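Local atomic coordinates of pyruvate kinase (Toxoplasma gondii, PDB entry 3GG8), a protein that catalyses the last step of glycolysis, transferring the phosphoryl group of phosphoenolpyruvate to ADP to yield pyruvate and ATP. Residues R108-Q122 with A181-M193. Numbering follows the deposited sequence.
Sequences RTGFLKDHKPITLQQ and AQNTATIGERKNM
R190 and E189, with R108 and T109 facing them, bury the most surface where the segments meet in the small beta-rich B domain that pyruvate kinases insert into their barrel. The carboxylate of E189 is shared out: OE2 takes the backbone N of L112 at 2.7 Å in an almost straight bond, while OE1 receives ND1 of H115, also at 2.7 Å. OE1 lies in the plane of the imidazole, and ND1 reaches it from the syn side, a little out of the carboxylate plane; the ring and carboxylate planes are 80° apart. CG of E189 sits between its backbone N and carbonyl carbon (chi1 47°), the extended chain beyond carrying the acid into the turn 112-115. R190 lies along F111: its CD comes to 3.3 Å from CE1 of F111, and the guanidinium runs beside the phenyl ring with the planes 17° apart; NH1 also makes a weak hydrogen bond to Y132. Backbone N of R190 bonds to G110 O. R108 lays CB and CG along K191 O, both 3.7 Å away, and its guanidinium sits obliquely near R190 O. T109 is gripped twice by K191: its N donates to K191 O, its OG1 accepts K191 N at 2.8 Å. The T109 methyl, CG2, rests 3.6 Å from SD of M193. Strands 118-120 and 185-187 pair antiparallel, I118 and I187 meeting through their CG1 atoms at 3.8 Å on the buried face with L120. T184 OG1 prolongs the pairing by accepting Q122 N. Side-chain oxygens of E189, T109 and T184 thus accept backbone N-H groups at both ends of the short two-stranded sheet.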
loop_
_atom_site.group_PDB
_atom_site.type_symbol
_atom_site.label_atom_id
_atom_site.label_comp_id
_atom_site.label_asym_id
_atom_site.label_seq_id
_atom_site.Cartn_x
_atom_site.Cartn_y
_atom_site.Cartn_z
ATOM N N ARG C 108 -23.578 44.379 20.473
ATOM C CA ARG C 108 -23.654 45.587 19.659
ATOM C C ARG C 108 -23.134 46.817 20.396
ATOM O O ARG C 108 -23.180 46.887 21.635
ATOM C CB ARG C 108 -25.098 45.810 19.159
ATOM C CG ARG C 108 -25.386 45.124 17.827
ATOM C CD ARG C 108 -26.860 45.142 17.456
ATOM N NE ARG C 108 -27.059 45.568 16.061
ATOM C CZ ARG C 108 -26.865 44.808 14.981
ATOM N NH1 ARG C 108 -27.073 45.323 13.770
ATOM N NH2 ARG C 108 -26.456 43.544 15.098
ATOM N N THR C 109 -22.630 47.781 19.632
ATOM C CA THR C 109 -22.321 49.105 20.181
ATOM C C THR C 109 -23.630 49.846 20.471
ATOM O O THR C 109 -24.693 49.443 20.012
ATOM C CB THR C 109 -21.451 49.964 19.237
ATOM O OG1 THR C 109 -22.171 50.234 18.030
ATOM C CG2 THR C 109 -20.145 49.256 18.882
ATOM N N GLY C 110 -23.552 50.920 21.245
ATOM C CA GLY C 110 -24.731 51.722 21.532
ATOM C C GLY C 110 -24.936 52.878 20.572
ATOM O O GLY C 110 -24.500 52.833 19.413
ATOM N N PHE C 111 -25.590 53.921 21.072
ATOM C CA PHE C 111 -25.978 55.071 20.260
ATOM C C PHE C 111 -24.937 56.181 20.295
ATOM O O PHE C 111 -24.211 56.317 21.269
ATOM C CB PHE C 111 -27.352 55.591 20.706
ATOM C CG PHE C 111 -28.461 54.596 20.503
ATOM C CD1 PHE C 111 -29.041 54.432 19.249
ATOM C CD2 PHE C 111 -28.908 53.807 21.560
ATOM C CE1 PHE C 111 -30.059 53.504 19.051
ATOM C CE2 PHE C 111 -29.932 52.874 21.377
ATOM C CZ PHE C 111 -30.509 52.722 20.123
ATOM N N LEU C 112 -24.881 56.955 19.215
ATOM C CA LEU C 112 -23.926 58.045 19.051
ATOM C C LEU C 112 -24.630 59.408 19.078
ATOM O O LEU C 112 -25.794 59.529 18.688
ATOM C CB LEU C 112 -23.127 57.860 17.749
ATOM C CG LEU C 112 -22.133 56.683 17.722
ATOM C CD1 LEU C 112 -21.555 56.431 16.329
ATOM C CD2 LEU C 112 -21.011 56.883 18.751
ATOM N N LYS C 113 -23.927 60.431 19.543
ATOM C CA LYS C 113 -24.507 61.762 19.584
ATOM C C LYS C 113 -25.003 62.152 18.196
ATOM O O LYS C 113 -24.321 61.905 17.186
ATOM C CB LYS C 113 -23.529 62.807 20.133
ATOM C CG LYS C 113 -24.261 63.905 20.884
ATOM C CD LYS C 113 -23.471 65.178 21.011
ATOM C CE LYS C 113 -24.411 66.371 20.952
ATOM N NZ LYS C 113 -23.662 67.648 20.808
ATOM N N ASP C 114 -26.212 62.721 18.160
ATOM C CA ASP C 114 -26.872 63.138 16.914
ATOM C C ASP C 114 -26.896 62.065 15.812
ATOM O O ASP C 114 -27.004 62.392 14.630
ATOM C CB ASP C 114 -26.254 64.450 16.400
ATOM C CG ASP C 114 -26.499 65.616 17.340
ATOM O OD1 ASP C 114 -25.530 66.332 17.669
ATOM O OD2 ASP C 114 -27.659 65.811 17.758
ATOM N N HIS C 115 -26.812 60.790 16.204
ATOM C CA HIS C 115 -26.719 59.655 15.262
ATOM C C HIS C 115 -25.543 59.787 14.275
ATOM O O HIS C 115 -25.473 59.079 13.262
ATOM C CB HIS C 115 -28.055 59.427 14.520
ATOM C CG HIS C 115 -29.247 59.411 15.426
ATOM N ND1 HIS C 115 -29.725 58.256 16.008
ATOM C CD2 HIS C 115 -30.034 60.417 15.879
ATOM C CE1 HIS C 115 -30.758 58.551 16.777
ATOM N NE2 HIS C 115 -30.968 59.855 16.716
ATOM N N LYS C 116 -24.621 60.692 14.593
ATOM C CA LYS C 116 -23.504 61.009 13.717
ATOM C C LYS C 116 -22.378 60.014 13.941
ATOM O O LYS C 116 -21.960 59.803 15.084
ATOM C CB LYS C 116 -23.006 62.433 13.977
ATOM N N PRO C 117 -21.866 59.413 12.853
ATOM C CA PRO C 117 -20.765 58.460 12.971
ATOM C C PRO C 117 -19.497 59.125 13.505
ATOM O O PRO C 117 -19.314 60.341 13.361
ATOM C CB PRO C 117 -20.554 57.980 11.527
ATOM C CG PRO C 117 -21.837 58.314 10.820
ATOM C CD PRO C 117 -22.271 59.597 11.450
ATOM N N ILE C 118 -18.644 58.323 14.135
ATOM C CA ILE C 118 -17.422 58.825 14.761
ATOM C C ILE C 118 -16.191 58.200 14.116
ATOM O O ILE C 118 -16.179 57.015 13.788
ATOM C CB ILE C 118 -17.402 58.596 16.308
ATOM C CG1 ILE C 118 -17.572 57.110 16.651
ATOM C CG2 ILE C 118 -18.486 59.424 16.976
ATOM C CD1 ILE C 118 -17.053 56.717 18.024
ATOM N N THR C 119 -15.149 58.994 13.929
ATOM C CA THR C 119 -13.941 58.417 13.371
ATOM C C THR C 119 -12.838 58.397 14.426
ATOM O O THR C 119 -12.498 59.438 15.003
ATOM C CB THR C 119 -13.493 59.081 12.023
ATOM O OG1 THR C 119 -12.618 60.169 12.287
ATOM C CG2 THR C 119 -14.685 59.579 11.218
ATOM N N LEU C 120 -12.316 57.199 14.697
ATOM C CA LEU C 120 -11.217 57.040 15.641
ATOM C C LEU C 120 -9.905 56.900 14.902
ATOM O O LEU C 120 -9.852 56.291 13.833
ATOM C CB LEU C 120 -11.434 55.850 16.566
ATOM C CG LEU C 120 -12.658 55.995 17.462
ATOM C CD1 LEU C 120 -13.781 55.117 16.928
ATOM C CD2 LEU C 120 -12.316 55.643 18.894
ATOM N N GLN C 121 -8.859 57.482 15.485
ATOM C CA GLN C 121 -7.527 57.501 14.900
ATOM C C GLN C 121 -6.693 56.377 15.491
ATOM O O GLN C 121 -6.840 56.044 16.670
ATOM C CB GLN C 121 -6.841 58.830 15.237
ATOM C CG GLN C 121 -6.327 59.588 14.034
ATOM C CD GLN C 121 -7.459 60.209 13.254
ATOM O OE1 GLN C 121 -7.637 59.933 12.065
ATOM N NE2 GLN C 121 -8.265 61.025 13.931
ATOM N N GLN C 122 -5.798 55.810 14.685
ATOM C CA GLN C 122 -4.873 54.790 15.182
ATOM C C GLN C 122 -4.116 55.280 16.415
ATOM O O GLN C 122 -3.576 56.387 16.423
ATOM C CB GLN C 122 -3.893 54.352 14.093
ATOM C CG GLN C 122 -2.843 53.373 14.606
ATOM C CD GLN C 122 -2.027 52.745 13.507
ATOM O OE1 GLN C 122 -2.535 52.476 12.415
ATOM N NE2 GLN C 122 -0.751 52.489 13.793
ATOM N N ALA C 181 -7.289 52.160 19.756
ATOM C CA ALA C 181 -7.532 51.848 18.347
ATOM C C ALA C 181 -6.271 51.334 17.644
ATOM O O ALA C 181 -5.219 51.950 17.730
ATOM C CB ALA C 181 -8.093 53.059 17.628
ATOM N N GLN C 182 -6.384 50.189 16.968
ATOM C CA GLN C 182 -5.241 49.595 16.262
ATOM C C GLN C 182 -5.119 50.147 14.839
ATOM O O GLN C 182 -4.043 50.109 14.233
ATOM C CB GLN C 182 -5.288 48.056 16.264
ATOM C CG GLN C 182 -5.128 47.398 17.642
ATOM C CD GLN C 182 -3.907 47.902 18.414
ATOM O OE1 GLN C 182 -2.756 47.583 18.086
ATOM N NE2 GLN C 182 -4.159 48.698 19.453
ATOM N N ASN C 183 -6.236 50.663 14.328
ATOM C CA ASN C 183 -6.290 51.324 13.027
ATOM C C ASN C 183 -7.216 52.546 13.067
ATOM O O ASN C 183 -7.967 52.737 14.034
ATOM C CB ASN C 183 -6.735 50.335 11.941
ATOM C CG ASN C 183 -8.144 49.806 12.165
ATOM O OD1 ASN C 183 -9.002 49.901 11.286
ATOM N ND2 ASN C 183 -8.389 49.240 13.344
ATOM N N THR C 184 -7.134 53.378 12.027
ATOM C CA THR C 184 -8.063 54.493 11.816
ATOM C C THR C 184 -9.333 54.004 11.094
ATOM O O THR C 184 -9.254 53.365 10.046
ATOM C CB THR C 184 -7.387 55.626 11.011
ATOM O OG1 THR C 184 -6.196 56.041 11.694
ATOM C CG2 THR C 184 -8.329 56.829 10.835
ATOM N N ALA C 185 -10.498 54.285 11.673
ATOM C CA ALA C 185 -11.772 53.880 11.065
ATOM C C ALA C 185 -12.950 54.786 11.446
ATOM O O ALA C 185 -12.886 55.553 12.411
ATOM C CB ALA C 185 -12.084 52.417 11.386
ATOM N N THR C 186 -14.017 54.694 10.660
ATOM C CA THR C 186 -15.241 55.445 10.890
ATOM C C THR C 186 -16.337 54.454 11.228
ATOM O O THR C 186 -16.644 53.559 10.434
ATOM C CB THR C 186 -15.632 56.266 9.642
ATOM O OG1 THR C 186 -14.691 57.330 9.468
ATOM C CG2 THR C 186 -17.033 56.861 9.782
ATOM N N ILE C 187 -16.927 54.599 12.408
ATOM C CA ILE C 187 -17.999 53.680 12.799
ATOM C C ILE C 187 -19.330 54.404 13.019
ATOM O O ILE C 187 -19.364 55.527 13.525
ATOM C CB ILE C 187 -17.612 52.781 14.032
ATOM C CG1 ILE C 187 -17.159 53.639 15.223
ATOM C CG2 ILE C 187 -16.525 51.764 13.637
ATOM C CD1 ILE C 187 -17.207 52.927 16.564
ATOM N N GLY C 188 -20.411 53.748 12.601
ATOM C CA GLY C 188 -21.762 54.192 12.889
ATOM C C GLY C 188 -22.228 53.604 14.206
ATOM O O GLY C 188 -21.435 53.024 14.952
ATOM N N GLU C 189 -23.517 53.758 14.499
ATOM C CA GLU C 189 -24.072 53.305 15.772
ATOM C C GLU C 189 -24.731 51.938 15.678
ATOM O O GLU C 189 -25.173 51.520 14.597
ATOM C CB GLU C 189 -25.037 54.337 16.366
ATOM C CG GLU C 189 -26.071 54.927 15.420
ATOM C CD GLU C 189 -26.977 55.928 16.121
ATOM O OE1 GLU C 189 -28.140 56.082 15.701
ATOM O OE2 GLU C 189 -26.543 56.554 17.109
ATOM N N ARG C 190 -24.783 51.250 16.821
ATOM C CA ARG C 190 -25.336 49.896 16.917
ATOM C C ARG C 190 -24.711 48.940 15.897
ATOM O O ARG C 190 -25.416 48.256 15.139
ATOM C CB ARG C 190 -26.858 49.897 16.766
ATOM C CG ARG C 190 -27.554 51.040 17.436
ATOM C CD ARG C 190 -28.991 50.689 17.691
ATOM N NE ARG C 190 -29.099 49.780 18.826
ATOM C CZ ARG C 190 -29.736 48.614 18.800
ATOM N NH1 ARG C 190 -29.759 47.850 19.892
ATOM N NH2 ARG C 190 -30.350 48.213 17.691
ATOM N N LYS C 191 -23.385 48.904 15.879
ATOM C CA LYS C 191 -22.672 47.947 15.058
ATOM C C LYS C 191 -22.342 46.694 15.865
ATOM O O LYS C 191 -22.188 46.745 17.090
ATOM C CB LYS C 191 -21.393 48.571 14.513
ATOM C CG LYS C 191 -21.605 49.782 13.665
ATOM C CD LYS C 191 -22.538 49.515 12.510
ATOM C CE LYS C 191 -22.592 50.710 11.574
ATOM N NZ LYS C 191 -23.974 50.921 11.068
ATOM N N ASN C 192 -22.225 45.569 15.167
ATOM C CA ASN C 192 -21.809 44.323 15.795
ATOM C C ASN C 192 -20.387 44.379 16.370
ATOM O O ASN C 192 -19.530 45.142 15.913
ATOM C CB ASN C 192 -21.978 43.133 14.839
ATOM C CG ASN C 192 -21.080 43.224 13.602
ATOM O OD1 ASN C 192 -19.975 43.793 13.633
ATOM N ND2 ASN C 192 -21.560 42.638 12.494
ATOM N N MET C 193 -20.167 43.557 17.387
ATOM C CA MET C 193 -18.877 43.450 18.049
ATOM C C MET C 193 -18.451 41.989 18.146
ATOM O O MET C 193 -19.277 41.078 18.298
ATOM C CB MET C 193 -18.929 44.101 19.441
ATOM C CG MET C 193 -19.200 45.607 19.388
ATOM S SD MET C 193 -19.370 46.407 20.998
ATOM C CE MET C 193 -17.751 46.122 21.728
#